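Local coordinates for tail spike protein gp49 (Pseudomonas phage LKA1, PDB 4RU4) that probably cleaves the O-specific polysaccharide of its Pseudomonas host as a tailspike lyase, helping the phage to enter the cell, at residues Thr109-Cys114 against Ile211-Gly216; Pro219-Leu224 against Asn242-Tyr247; Val238-Asn243 against Ile261-Asp266; Gly268-Ile273 against Tyr289-Ala294. All blocks are in the same frame, centred on the assembly; numbering follows the deposited sequence.

Overall arrangement
The four contacts lie along one part of a parallel beta-helix, the fold of the pectin lyase-like family. They come in order along the chain, and contacts 2 and 3 share N242 and N243. Contact 1 crosses the interior between two faces. Contact 2 joins successive corners, next to contact 1 in the face built from strands 113-120 and 221-226. Contact 3 pairs strands 237-240 and 260-263 on another face, and contact 4 follows as a further corner. Consecutive centres are about 7 Å apart. Those of contacts 1 and 4 are about 16 Å apart, and these two do not touch. Backbone bonds link contact 1 to 2 and 3, and contact 4 to 2 and 3, so the turns stack continuously.

Contact 1: Thr109-Cys114 against Ile211-Gly216; sequences TSVLSC and IQIVGG
V111 and L112 meet I211 and I213 through carbon atoms alone, and no hydrogen bond crosses between the two segments. I213 offers its CG2 branch to V111. The CG2 of I213 lies 3.9 Å from V111 CG2, and V111 CG1 and CB are almost equally near, so one methyl rests against the whole fork of the valine. The two side chains slide past each other in opposite directions. With chi1 of I213 at -73°, its CG2 stands anti to the backbone N and its longer branch is turned another way. That branch of I213 ends in CD1, which is 4.2 Å from L112 CD2. The same leucine methyl meets I211 tip to tip, with L112 CD2 3.8 Å from I211 CD1. I211 can reach it because CG1 sits between the backbone N and the carbonyl carbon (chi1 59°).

These residues line the interior of a parallel beta-helix. The chain turns a corner at V111 and L112 before strand 113-120, while strand 212-214 belongs to another face one turn on. The 96 residues between them include a region assigned to a tailspike Ig-like domain, with strands 133-135 to 197-202. L89 and I91 of strand 89-93 also pack on L112. At the far end of the contact V111 CG2 comes within 4.3 Å of G215 CA, the backbone itself.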
loop_
_atom_site.group_PDB
_atom_site.type_symbol
_atom_site.label_atom_id
_atom_site.label_comp_id
_atom_site.label_asym_id
_atom_site.label_seq_id
_atom_site.Cartn_x
_atom_site.Cartn_y
_atom_site.Cartn_z
ATOM N N THR B 109 -25.857 23.501 -16.975
ATOM C CA THR B 109 -24.557 23.462 -16.321
ATOM C C THR B 109 -23.997 22.043 -16.254
ATOM O O THR B 109 -22.790 21.841 -16.438
ATOM C CB THR B 109 -24.689 24.051 -14.911
ATOM O OG1 THR B 109 -25.143 25.402 -15.018
ATOM C CG2 THR B 109 -23.346 24.055 -14.196
ATOM N N SER B 110 -24.871 21.064 -15.989
ATOM C CA SER B 110 -24.460 19.676 -15.789
ATOM C C SER B 110 -25.372 18.708 -16.548
ATOM O O SER B 110 -26.563 18.976 -16.747
ATOM C CB SER B 110 -24.509 19.309 -14.288
ATOM O OG SER B 110 -23.806 20.271 -13.521
ATOM N N VAL B 111 -24.817 17.578 -16.964
ATOM C CA VAL B 111 -25.653 16.563 -17.619
ATOM C C VAL B 111 -26.617 15.926 -16.615
ATOM O O VAL B 111 -27.809 15.779 -16.885
ATOM C CB VAL B 111 -24.821 15.460 -18.303
ATOM C CG1 VAL B 111 -25.760 14.477 -19.021
ATOM C CG2 VAL B 111 -23.830 16.079 -19.311
ATOM N N LEU B 112 -26.086 15.562 -15.448
ATOM C CA LEU B 112 -26.840 14.902 -14.415
ATOM C C LEU B 112 -26.428 15.600 -13.124
ATOM O O LEU B 112 -25.228 15.857 -12.908
ATOM C CB LEU B 112 -26.417 13.427 -14.391
ATOM C CG LEU B 112 -27.277 12.318 -13.824
ATOM C CD1 LEU B 112 -28.674 12.473 -14.408
ATOM C CD2 LEU B 112 -26.701 10.950 -14.198
ATOM N N SER B 113 -27.397 15.952 -12.285
ATOM C CA SER B 113 -27.041 16.659 -11.058
ATOM C C SER B 113 -28.004 16.399 -9.918
ATOM O O SER B 113 -29.219 16.226 -10.124
ATOM C CB SER B 113 -26.898 18.173 -11.296
ATOM O OG SER B 113 -28.141 18.750 -11.666
ATOM N N CYS B 114 -27.456 16.380 -8.704
ATOM C CA CYS B 114 -28.272 16.313 -7.503
ATOM C C CYS B 114 -27.687 17.260 -6.467
ATOM O O CYS B 114 -26.479 17.228 -6.211
ATOM C CB CYS B 114 -28.328 14.895 -6.926
ATOM S SG CYS B 114 -29.553 14.802 -5.579
ATOM N N ILE B 211 -23.943 3.485 -16.216
ATOM C CA ILE B 211 -24.430 4.271 -17.343
ATOM C C ILE B 211 -23.206 4.900 -18.017
ATOM O O ILE B 211 -22.092 4.894 -17.467
ATOM C CB ILE B 211 -25.412 5.389 -16.915
ATOM C CG1 ILE B 211 -24.741 6.346 -15.912
ATOM C CG2 ILE B 211 -26.716 4.810 -16.344
ATOM C CD1 ILE B 211 -25.397 7.725 -15.786
ATOM N N GLN B 212 -23.417 5.406 -19.214
ATOM C CA GLN B 212 -22.415 6.207 -19.904
ATOM C C GLN B 212 -22.997 7.584 -20.237
ATOM O O GLN B 212 -24.103 7.694 -20.773
ATOM C CB GLN B 212 -21.924 5.501 -21.169
ATOM C CG GLN B 212 -21.034 6.395 -22.068
ATOM C CD GLN B 212 -20.281 5.629 -23.151
ATOM O OE1 GLN B 212 -19.306 6.140 -23.688
ATOM N NE2 GLN B 212 -20.737 4.409 -23.488
ATOM N N ILE B 213 -22.270 8.626 -19.866
ATOM C CA ILE B 213 -22.628 9.986 -20.252
ATOM C C ILE B 213 -21.660 10.390 -21.359
ATOM O O ILE B 213 -20.446 10.374 -21.146
ATOM C CB ILE B 213 -22.472 10.927 -19.052
ATOM C CG1 ILE B 213 -23.592 10.666 -18.057
ATOM C CG2 ILE B 213 -22.463 12.425 -19.497
ATOM C CD1 ILE B 213 -23.358 11.358 -16.749
ATOM N N VAL B 214 -22.173 10.707 -22.552
ATOM C CA VAL B 214 -21.303 11.289 -23.579
ATOM C C VAL B 214 -21.637 12.762 -23.612
ATOM O O VAL B 214 -22.589 13.179 -24.298
ATOM C CB VAL B 214 -21.517 10.651 -24.941
ATOM C CG1 VAL B 214 -20.556 11.266 -25.987
ATOM C CG2 VAL B 214 -21.324 9.130 -24.830
ATOM N N GLY B 215 -20.873 13.542 -22.838
ATOM C CA GLY B 215 -21.232 14.912 -22.509
ATOM C C GLY B 215 -21.077 15.955 -23.610
ATOM O O GLY B 215 -21.859 16.906 -23.693
ATOM N N GLY B 216 -20.070 15.791 -24.456
ATOM C CA GLY B 216 -19.820 16.764 -25.503
ATOM C C GLY B 216 -19.172 18.036 -24.966
ATOM O O GLY B 216 -18.537 18.051 -23.899
#

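Contact 2: Pro219-Leu224 against Asn242-Tyr247; sequences PMNGLL and NNAGVY
M220 to L224 pair with N243 to Y247 in a parallel backbone contact at a corner between successive turns, where the second segment repeats the path of the first one turn later. Both pass through a corner, the first at G222 and the second at G245 and V246. A244 N donates to M220 O (2.9 Å), and G222 N donates to A244 O (2.9 Å). Beyond the corner L223 N donates to G245 O (3.0 Å), and Y247 N to L223 O (2.8 Å). Successive turns of a parallel beta-helix stack in this way. Strand 221-226 also bonds on its other side to T109, V111 and L112, so it lies between two neighbouring turns.

N221, A244, L224 and Y247 point to one side of this pairing. The carbonyl end of N221 comes to the edge of the tyrosine ring, with OD1 3.7 Å from Y247 CD2. The amide stands nearly upright to the ring, the planes being 88° apart. The amide is held at both ends. Its ND2 bonds to S110 OG, and N221 OD1 accepts a hydrogen bond from a water 2.8 Å away. That water in turn accepts from N243 ND2, linking the two asparagines. L224 and Y247 lie side by side and point the same way. L224 has CG anti to the backbone N (chi1 172°), and its CD1 lies 3.9 Å from Y247 CB.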
loop_
_atom_site.group_PDB
_atom_site.type_symbol
_atom_site.label_atom_id
_atom_site.label_comp_id
_atom_site.label_asym_id
_atom_site.label_seq_id
_atom_site.Cartn_x
_atom_site.Cartn_y
_atom_site.Cartn_z
ATOM N N PRO B 219 -21.905 21.092 -21.623
ATOM C CA PRO B 219 -22.064 21.048 -20.157
ATOM C C PRO B 219 -20.771 21.400 -19.452
ATOM O O PRO B 219 -19.742 20.983 -19.944
ATOM C CB PRO B 219 -22.398 19.574 -19.886
ATOM C CG PRO B 219 -22.966 19.062 -21.211
ATOM C CD PRO B 219 -22.117 19.763 -22.230
ATOM N N MET B 220 -20.811 22.144 -18.344
ATOM C CA MET B 220 -19.601 22.326 -17.543
ATOM C C MET B 220 -19.202 21.043 -16.871
ATOM O O MET B 220 -18.012 20.746 -16.770
ATOM C CB MET B 220 -19.789 23.374 -16.449
ATOM C CG MET B 220 -20.136 24.736 -16.978
ATOM S SD MET B 220 -19.470 26.011 -15.904
ATOM C CE MET B 220 -20.218 25.601 -14.334
ATOM N N ASN B 221 -20.195 20.301 -16.369
ATOM C CA ASN B 221 -19.926 19.077 -15.645
ATOM C C ASN B 221 -20.632 17.916 -16.281
ATOM O O ASN B 221 -21.748 18.065 -16.789
ATOM C CB ASN B 221 -20.464 19.185 -14.221
ATOM C CG ASN B 221 -19.972 20.412 -13.517
ATOM O OD1 ASN B 221 -18.763 20.627 -13.400
ATOM N ND2 ASN B 221 -20.905 21.247 -13.054
ATOM N N GLY B 222 -20.010 16.744 -16.225
ATOM C CA GLY B 222 -20.701 15.528 -16.622
ATOM C C GLY B 222 -21.693 15.183 -15.537
ATOM O O GLY B 222 -22.896 15.101 -15.784
ATOM N N LEU B 223 -21.195 14.983 -14.324
ATOM C CA LEU B 223 -22.056 14.737 -13.172
ATOM C C LEU B 223 -21.672 15.696 -12.050
ATOM O O LEU B 223 -20.481 15.820 -11.728
ATOM C CB LEU B 223 -21.893 13.294 -12.703
ATOM C CG LEU B 223 -22.398 12.915 -11.317
ATOM C CD1 LEU B 223 -23.909 13.105 -11.186
ATOM C CD2 LEU B 223 -22.019 11.472 -11.059
ATOM N N LEU B 224 -22.670 16.366 -11.461
ATOM C CA LEU B 224 -22.458 17.247 -10.309
ATOM C C LEU B 224 -23.279 16.717 -9.140
ATOM O O LEU B 224 -24.472 16.529 -9.282
ATOM C CB LEU B 224 -22.958 18.665 -10.609
ATOM C CG LEU B 224 -22.941 19.583 -9.383
ATOM C CD1 LEU B 224 -21.524 19.842 -8.894
ATOM C CD2 LEU B 224 -23.667 20.907 -9.697
ATOM N N ASN B 242 -15.067 19.792 -21.564
ATOM C CA ASN B 242 -15.379 21.001 -20.825
ATOM C C ASN B 242 -14.673 21.032 -19.459
ATOM O O ASN B 242 -13.481 20.689 -19.364
ATOM C CB ASN B 242 -16.901 21.184 -20.700
ATOM C CG ASN B 242 -17.312 22.665 -20.579
ATOM O OD1 ASN B 242 -17.134 23.296 -19.532
ATOM N ND2 ASN B 242 -17.886 23.210 -21.648
ATOM N N ASN B 243 -15.374 21.443 -18.403
ATOM C CA ASN B 243 -14.682 21.741 -17.142
ATOM C C ASN B 243 -14.419 20.577 -16.191
ATOM O O ASN B 243 -13.316 20.475 -15.666
ATOM C CB ASN B 243 -15.359 22.888 -16.384
ATOM C CG ASN B 243 -14.396 23.587 -15.411
ATOM O OD1 ASN B 243 -13.405 24.187 -15.824
ATOM N ND2 ASN B 243 -14.678 23.487 -14.129
ATOM N N ALA B 244 -15.406 19.707 -15.955
ATOM C CA ALA B 244 -15.227 18.600 -14.995
ATOM C C ALA B 244 -16.058 17.399 -15.368
ATOM O O ALA B 244 -17.271 17.511 -15.502
ATOM C CB ALA B 244 -15.589 19.038 -13.585
ATOM N N GLY B 245 -15.408 16.252 -15.536
ATOM C CA GLY B 245 -16.146 15.029 -15.791
ATOM C C GLY B 245 -17.112 14.747 -14.653
ATOM O O GLY B 245 -18.301 14.591 -14.872
ATOM N N VAL B 246 -16.589 14.687 -13.426
ATOM C CA VAL B 246 -17.400 14.456 -12.228
ATOM C C VAL B 246 -16.973 15.497 -11.198
ATOM O O VAL B 246 -15.786 15.661 -10.942
ATOM C CB VAL B 246 -17.159 13.042 -11.642
ATOM C CG1 VAL B 246 -17.980 12.818 -10.382
ATOM C CG2 VAL B 246 -17.524 11.977 -12.677
ATOM N N TYR B 247 -17.942 16.196 -10.624
ATOM C CA TYR B 247 -17.650 17.222 -9.635
ATOM C C TYR B 247 -18.463 16.938 -8.392
ATOM O O TYR B 247 -19.683 17.019 -8.432
ATOM C CB TYR B 247 -18.020 18.598 -10.200
ATOM C CG TYR B 247 -17.562 19.808 -9.394
ATOM C CD1 TYR B 247 -17.322 19.732 -8.030
ATOM C CD2 TYR B 247 -17.362 21.026 -10.019
ATOM C CE1 TYR B 247 -16.899 20.848 -7.297
ATOM C CE2 TYR B 247 -16.939 22.140 -9.309
ATOM C CZ TYR B 247 -16.713 22.043 -7.945
ATOM O OH TYR B 247 -16.296 23.160 -7.245
HETATM O O HOH W 1 -17.216 22.892 -13.111
#

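Contact 3: Val238-Asn243 against Ile261-Asp266; sequences VTLANN and ISNIGD. With NA (sodium ion), chain Y.
V238 to L240 and I261 to N263 run parallel as stacked strands of adjacent turns in the beta-helix, and N263 adds an Asx turn. The tight part lies at the strand ends. There the N263 amide grips N242 at both its backbone N and its backbone O. N242 N donates to N263 OD1 (3.0 Å) in the carbonyl plane, on a lone pair. N263 ND2 donates to N242 O (2.8 Å), within its own amide plane but well above that of the carbonyl. N263 OD1 also accepts G265 N (2.9 Å) from above its carbonyl plane, which closes the Asx turn, and ND2 has a further partner in Y271 O. These bonds fix which way round the buried amide sits. Beside it I264 N bonds to L240 O (2.9 Å). On the same face V238 CG2 touches I261 CD1 at 3.7 Å, where chi2 of I261, -57°, bends CD1 over toward V238.

The other side is looser and wetter. A water donates to both L240 O and S262 O. S262 has two conformers, so the 3.0 Å approach of its OG to a sodium ion is tentative. R184 of a second subunit packs on S262 and I264. The D266 carboxylate crosses the N242 amide with the planes 36° apart. N242 ND2 does not aim at OD2; it bonds instead to T217 O. A241 CB and I264 CB meet at 4.1 Å.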
loop_
_atom_site.group_PDB
_atom_site.type_symbol
_atom_site.label_atom_id
_atom_site.label_comp_id
_atom_site.label_asym_id
_atom_site.label_seq_id
_atom_site.Cartn_x
_atom_site.Cartn_y
_atom_site.Cartn_z
ATOM N N VAL B 238 -17.740 8.355 -18.362
ATOM C CA VAL B 238 -18.102 9.740 -18.660
ATOM C C VAL B 238 -17.083 10.332 -19.612
ATOM O O VAL B 238 -15.885 10.236 -19.368
ATOM C CB VAL B 238 -18.135 10.595 -17.377
ATOM C CG1 VAL B 238 -18.545 12.038 -17.711
ATOM C CG2 VAL B 238 -19.098 9.972 -16.315
ATOM N N THR B 239 -17.545 10.942 -20.693
ATOM C CA THR B 239 -16.651 11.724 -21.530
ATOM C C THR B 239 -17.230 13.117 -21.660
ATOM O O THR B 239 -18.446 13.315 -21.529
ATOM C CB THR B 239 -16.455 11.119 -22.943
ATOM O OG1 THR B 239 -17.687 11.194 -23.682
ATOM C CG2 THR B 239 -15.968 9.680 -22.839
ATOM N N LEU B 240 -16.363 14.083 -21.899
ATOM C CA LEU B 240 -16.777 15.473 -21.891
ATOM C C LEU B 240 -15.649 16.231 -22.546
ATOM O O LEU B 240 -14.535 15.708 -22.661
ATOM C CB LEU B 240 -16.966 15.970 -20.450
ATOM C CG LEU B 240 -17.505 17.387 -20.221
ATOM C CD1 LEU B 240 -18.966 17.454 -20.628
ATOM C CD2 LEU B 240 -17.318 17.831 -18.790
ATOM N N ALA B 241 -15.943 17.448 -22.990
ATOM C CA ALA B 241 -14.907 18.352 -23.485
ATOM C C ALA B 241 -15.206 19.707 -22.877
ATOM O O ALA B 241 -15.582 20.635 -23.580
ATOM C CB ALA B 241 -14.954 18.430 -24.993
ATOM N N ASN B 242 -15.067 19.792 -21.564
ATOM C CA ASN B 242 -15.379 21.001 -20.825
ATOM C C ASN B 242 -14.673 21.032 -19.459
ATOM O O ASN B 242 -13.481 20.689 -19.364
ATOM C CB ASN B 242 -16.901 21.184 -20.700
ATOM C CG ASN B 242 -17.312 22.665 -20.579
ATOM O OD1 ASN B 242 -17.134 23.296 -19.532
ATOM N ND2 ASN B 242 -17.886 23.210 -21.648
ATOM N N ASN B 243 -15.374 21.443 -18.403
ATOM C CA ASN B 243 -14.682 21.741 -17.142
ATOM C C ASN B 243 -14.419 20.577 -16.191
ATOM O O ASN B 243 -13.316 20.475 -15.666
ATOM C CB ASN B 243 -15.359 22.888 -16.384
ATOM C CG ASN B 243 -14.396 23.587 -15.411
ATOM O OD1 ASN B 243 -13.405 24.187 -15.824
ATOM N ND2 ASN B 243 -14.678 23.487 -14.129
ATOM N N ILE B 261 -13.365 7.939 -16.606
ATOM C CA ILE B 261 -13.709 9.335 -16.782
ATOM C C ILE B 261 -12.683 9.980 -17.704
ATOM O O ILE B 261 -11.464 9.871 -17.476
ATOM C CB ILE B 261 -13.667 10.101 -15.444
ATOM C CG1 ILE B 261 -14.442 9.351 -14.333
ATOM C CG2 ILE B 261 -14.202 11.534 -15.663
ATOM C CD1 ILE B 261 -15.918 9.064 -14.692
ATOM N N SER B 262 -13.156 10.655 -18.751
ATOM C CA SER B 262 -12.243 11.284 -19.714
ATOM C C SER B 262 -12.716 12.684 -20.077
ATOM O O SER B 262 -13.744 12.838 -20.739
ATOM C CB SER B 262 -12.136 10.433 -20.993
ATOM O OG SER B 262 -11.264 11.027 -21.946
ATOM N N ASN B 263 -11.966 13.702 -19.659
ATOM C CA ASN B 263 -12.307 15.075 -20.014
ATOM C C ASN B 263 -11.257 15.701 -20.933
ATOM O O ASN B 263 -10.152 16.012 -20.502
ATOM C CB ASN B 263 -12.565 15.943 -18.760
ATOM C CG ASN B 263 -13.008 17.362 -19.112
ATOM O OD1 ASN B 263 -13.379 17.639 -20.250
ATOM N ND2 ASN B 263 -12.910 18.276 -18.148
ATOM N N ILE B 264 -11.636 15.887 -22.206
ATOM C CA ILE B 264 -10.754 16.427 -23.226
ATOM C C ILE B 264 -10.473 17.884 -22.903
ATOM O O ILE B 264 -9.436 18.425 -23.306
ATOM C CB ILE B 264 -11.437 16.263 -24.621
ATOM C CG1 ILE B 264 -11.361 14.793 -25.024
ATOM C CG2 ILE B 264 -10.847 17.185 -25.696
ATOM C CD1 ILE B 264 -12.378 14.388 -26.086
ATOM N N GLY B 265 -11.408 18.497 -22.178
ATOM C CA GLY B 265 -11.287 19.876 -21.737
ATOM C C GLY B 265 -11.779 20.865 -22.781
ATOM O O GLY B 265 -12.005 20.487 -23.930
ATOM N N ASP B 266 -11.937 22.126 -22.390
ATOM C CA ASP B 266 -12.207 23.195 -23.357
ATOM C C ASP B 266 -11.232 24.377 -23.174
ATOM O O ASP B 266 -11.439 25.465 -23.701
ATOM C CB ASP B 266 -13.664 23.665 -23.261
ATOM C CG ASP B 266 -13.964 24.417 -21.975
ATOM O OD1 ASP B 266 -13.197 24.308 -20.992
ATOM O OD2 ASP B 266 -14.994 25.119 -21.944
HETATM NA NA NA Y . -12.180 10.695 -24.771
HETATM O O HOH W 2 -13.663 13.098 -23.573
HETATM O O HOH W 3 -13.729 24.912 -18.639
HETATM O O HOH W 4 -14.338 11.363 -26.251
#

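Contact 4: Gly268-Ile273 against Tyr289-Ala294; sequences GDDYGI and YARRHA. With EDO (1,2-ethanediol), chain U.
G268 meets R291 in the loops that lead into a corner of the parallel beta-helix, where one turn is laid on the next. The G268 carbonyl takes a weak bond from R291 NH2. Next, D269 O accepts R292 NH1 at 2.9 Å; the oxygen lies in the guanidinium plane. D269 O also sits over one face of the Y271 ring, offset toward its rim.

D270 carries the salt bridge. D270 OD2 accepts R291 NE at 2.7 Å through the lone pair away from the other oxygen, and R291 NH2 adds a weak bond to the same oxygen. OD2 lies in the guanidinium plane, but the carboxylate plane stands 87° to it. R291 reaches there by a bend at chi3 (69°), and the CG of R292 lies 3.5 Å above one face of its guanidinium group. G267 N also bonds to OD2, so the carboxylate is fixed by its own turn as well. D270 O accepts R292 N at 3.2 Å and a weak bond from H293 N.

Y271 and H293 form the beta bridge. Their rings lie side by side, rim to rim, with planes 29° apart and Y271 CE1 3.6 Å from H293 CD2. H293 stacks on H327 and bonds to its carbonyl through ND1. A water joins Y271 OH to R292 NH1. At G272, where the chain turns, the N donates to H293 O (3.0 Å), while A290 CB packs against the same nitrogen. Last comes I273, whose N bonds to A294 O at 2.9 Å.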
loop_
_atom_site.group_PDB
_atom_site.type_symbol
_atom_site.label_atom_id
_atom_site.label_comp_id
_atom_site.label_asym_id
_atom_site.label_seq_id
_atom_site.Cartn_x
_atom_site.Cartn_y
_atom_site.Cartn_z
ATOM N N GLY B 268 -10.220 25.396 -20.060
ATOM C CA GLY B 268 -10.352 25.942 -18.721
ATOM C C GLY B 268 -9.589 25.088 -17.722
ATOM O O GLY B 268 -8.540 24.546 -18.039
ATOM N N ASP B 269 -10.140 24.929 -16.524
ATOM C CA ASP B 269 -9.481 24.146 -15.500
ATOM C C ASP B 269 -9.386 22.660 -15.854
ATOM O O ASP B 269 -8.481 21.997 -15.404
ATOM C CB ASP B 269 -10.194 24.319 -14.168
ATOM C CG ASP B 269 -10.005 25.711 -13.584
ATOM O OD1 ASP B 269 -9.058 26.426 -13.996
ATOM O OD2 ASP B 269 -10.798 26.070 -12.694
ATOM N N ASP B 270 -10.346 22.158 -16.621
ATOM C CA ASP B 270 -10.247 20.862 -17.286
ATOM C C ASP B 270 -9.839 19.697 -16.361
ATOM O O ASP B 270 -8.749 19.105 -16.518
ATOM C CB ASP B 270 -9.332 20.984 -18.516
ATOM C CG ASP B 270 -9.867 22.009 -19.545
ATOM O OD1 ASP B 270 -10.975 22.565 -19.326
ATOM O OD2 ASP B 270 -9.200 22.253 -20.581
ATOM N N TYR B 271 -10.729 19.405 -15.406
ATOM C CA TYR B 271 -10.589 18.307 -14.449
ATOM C C TYR B 271 -11.282 17.027 -14.901
ATOM O O TYR B 271 -12.286 17.067 -15.605
ATOM C CB TYR B 271 -11.244 18.673 -13.122
ATOM C CG TYR B 271 -10.811 19.971 -12.504
ATOM C CD1 TYR B 271 -9.521 20.130 -12.043
ATOM C CD2 TYR B 271 -11.705 21.028 -12.347
ATOM C CE1 TYR B 271 -9.100 21.316 -11.440
ATOM C CE2 TYR B 271 -11.294 22.225 -11.745
ATOM C CZ TYR B 271 -9.980 22.352 -11.296
ATOM O OH TYR B 271 -9.528 23.509 -10.700
ATOM N N GLY B 272 -10.773 15.891 -14.438
ATOM C CA GLY B 272 -11.447 14.611 -14.683
ATOM C C GLY B 272 -12.486 14.426 -13.579
ATOM O O GLY B 272 -13.675 14.569 -13.814
ATOM N N ILE B 273 -12.011 14.104 -12.373
ATOM C CA ILE B 273 -12.842 14.064 -11.161
ATOM C C ILE B 273 -12.311 15.127 -10.205
ATOM O O ILE B 273 -11.101 15.180 -9.938
ATOM C CB ILE B 273 -12.709 12.700 -10.442
ATOM C CG1 ILE B 273 -13.045 11.559 -11.387
ATOM C CG2 ILE B 273 -13.634 12.617 -9.215
ATOM C CD1 ILE B 273 -12.475 10.144 -10.927
ATOM N N TYR B 289 -8.623 10.343 -17.502
ATOM C CA TYR B 289 -7.856 11.305 -18.299
ATOM C C TYR B 289 -8.513 12.671 -18.192
ATOM O O TYR B 289 -9.730 12.764 -18.243
ATOM C CB TYR B 289 -7.804 10.932 -19.800
ATOM C CG TYR B 289 -7.208 12.057 -20.607
ATOM C CD1 TYR B 289 -5.821 12.243 -20.677
ATOM C CD2 TYR B 289 -8.032 13.000 -21.234
ATOM C CE1 TYR B 289 -5.279 13.293 -21.389
ATOM C CE2 TYR B 289 -7.498 14.066 -21.931
ATOM C CZ TYR B 289 -6.124 14.216 -21.995
ATOM O OH TYR B 289 -5.614 15.284 -22.710
ATOM N N ALA B 290 -7.713 13.724 -18.066
ATOM C CA ALA B 290 -8.209 15.088 -18.300
ATOM C C ALA B 290 -7.047 15.922 -18.820
ATOM O O ALA B 290 -5.909 15.630 -18.502
ATOM C CB ALA B 290 -8.794 15.700 -17.037
ATOM N N ARG B 291 -7.333 16.936 -19.635
ATOM C CA ARG B 291 -6.280 17.761 -20.211
ATOM C C ARG B 291 -5.366 18.285 -19.109
ATOM O O ARG B 291 -4.166 18.154 -19.219
ATOM C CB ARG B 291 -6.851 18.930 -21.039
ATOM C CG ARG B 291 -5.765 19.697 -21.797
ATOM C CD ARG B 291 -6.297 20.925 -22.559
ATOM N NE ARG B 291 -6.726 21.981 -21.635
ATOM C CZ ARG B 291 -5.937 22.936 -21.137
ATOM N NH1 ARG B 291 -4.640 23.004 -21.468
ATOM N NH2 ARG B 291 -6.453 23.829 -20.297
ATOM N N ARG B 292 -5.929 18.833 -18.032
ATOM C CA ARG B 292 -5.076 19.396 -16.970
ATOM C C ARG B 292 -4.857 18.479 -15.750
ATOM O O ARG B 292 -3.746 17.992 -15.535
ATOM C CB ARG B 292 -5.552 20.783 -16.542
ATOM C CG ARG B 292 -5.208 21.837 -17.618
ATOM C CD ARG B 292 -5.522 23.243 -17.184
ATOM N NE ARG B 292 -4.604 23.731 -16.158
ATOM C CZ ARG B 292 -4.892 23.804 -14.859
ATOM N NH1 ARG B 292 -6.090 23.386 -14.377
ATOM N NH2 ARG B 292 -3.961 24.288 -14.028
ATOM N N HIS B 293 -5.905 18.239 -14.966
ATOM C CA HIS B 293 -5.765 17.414 -13.772
ATOM C C HIS B 293 -6.736 16.257 -13.825
ATOM O O HIS B 293 -7.928 16.476 -13.790
ATOM C CB HIS B 293 -6.091 18.220 -12.533
ATOM C CG HIS B 293 -5.264 19.453 -12.382
ATOM N ND1 HIS B 293 -3.922 19.496 -12.710
ATOM C CD2 HIS B 293 -5.593 20.695 -11.950
ATOM C CE1 HIS B 293 -3.455 20.705 -12.453
ATOM N NE2 HIS B 293 -4.453 21.455 -12.010
ATOM N N ALA B 294 -6.228 15.038 -13.908
ATOM C CA ALA B 294 -7.111 13.873 -13.984
ATOM C C ALA B 294 -8.002 13.815 -12.748
ATOM O O ALA B 294 -9.208 13.619 -12.840
ATOM C CB ALA B 294 -6.286 12.574 -14.114
HETATM C C1 EDO U . -9.980 25.445 -6.119
HETATM O O1 EDO U . -9.650 26.835 -6.123
HETATM C C2 EDO U . -10.688 25.113 -7.427
HETATM O O2 EDO U . -10.890 23.710 -7.535
HETATM O O HOH W 5 -6.833 23.915 -11.286
#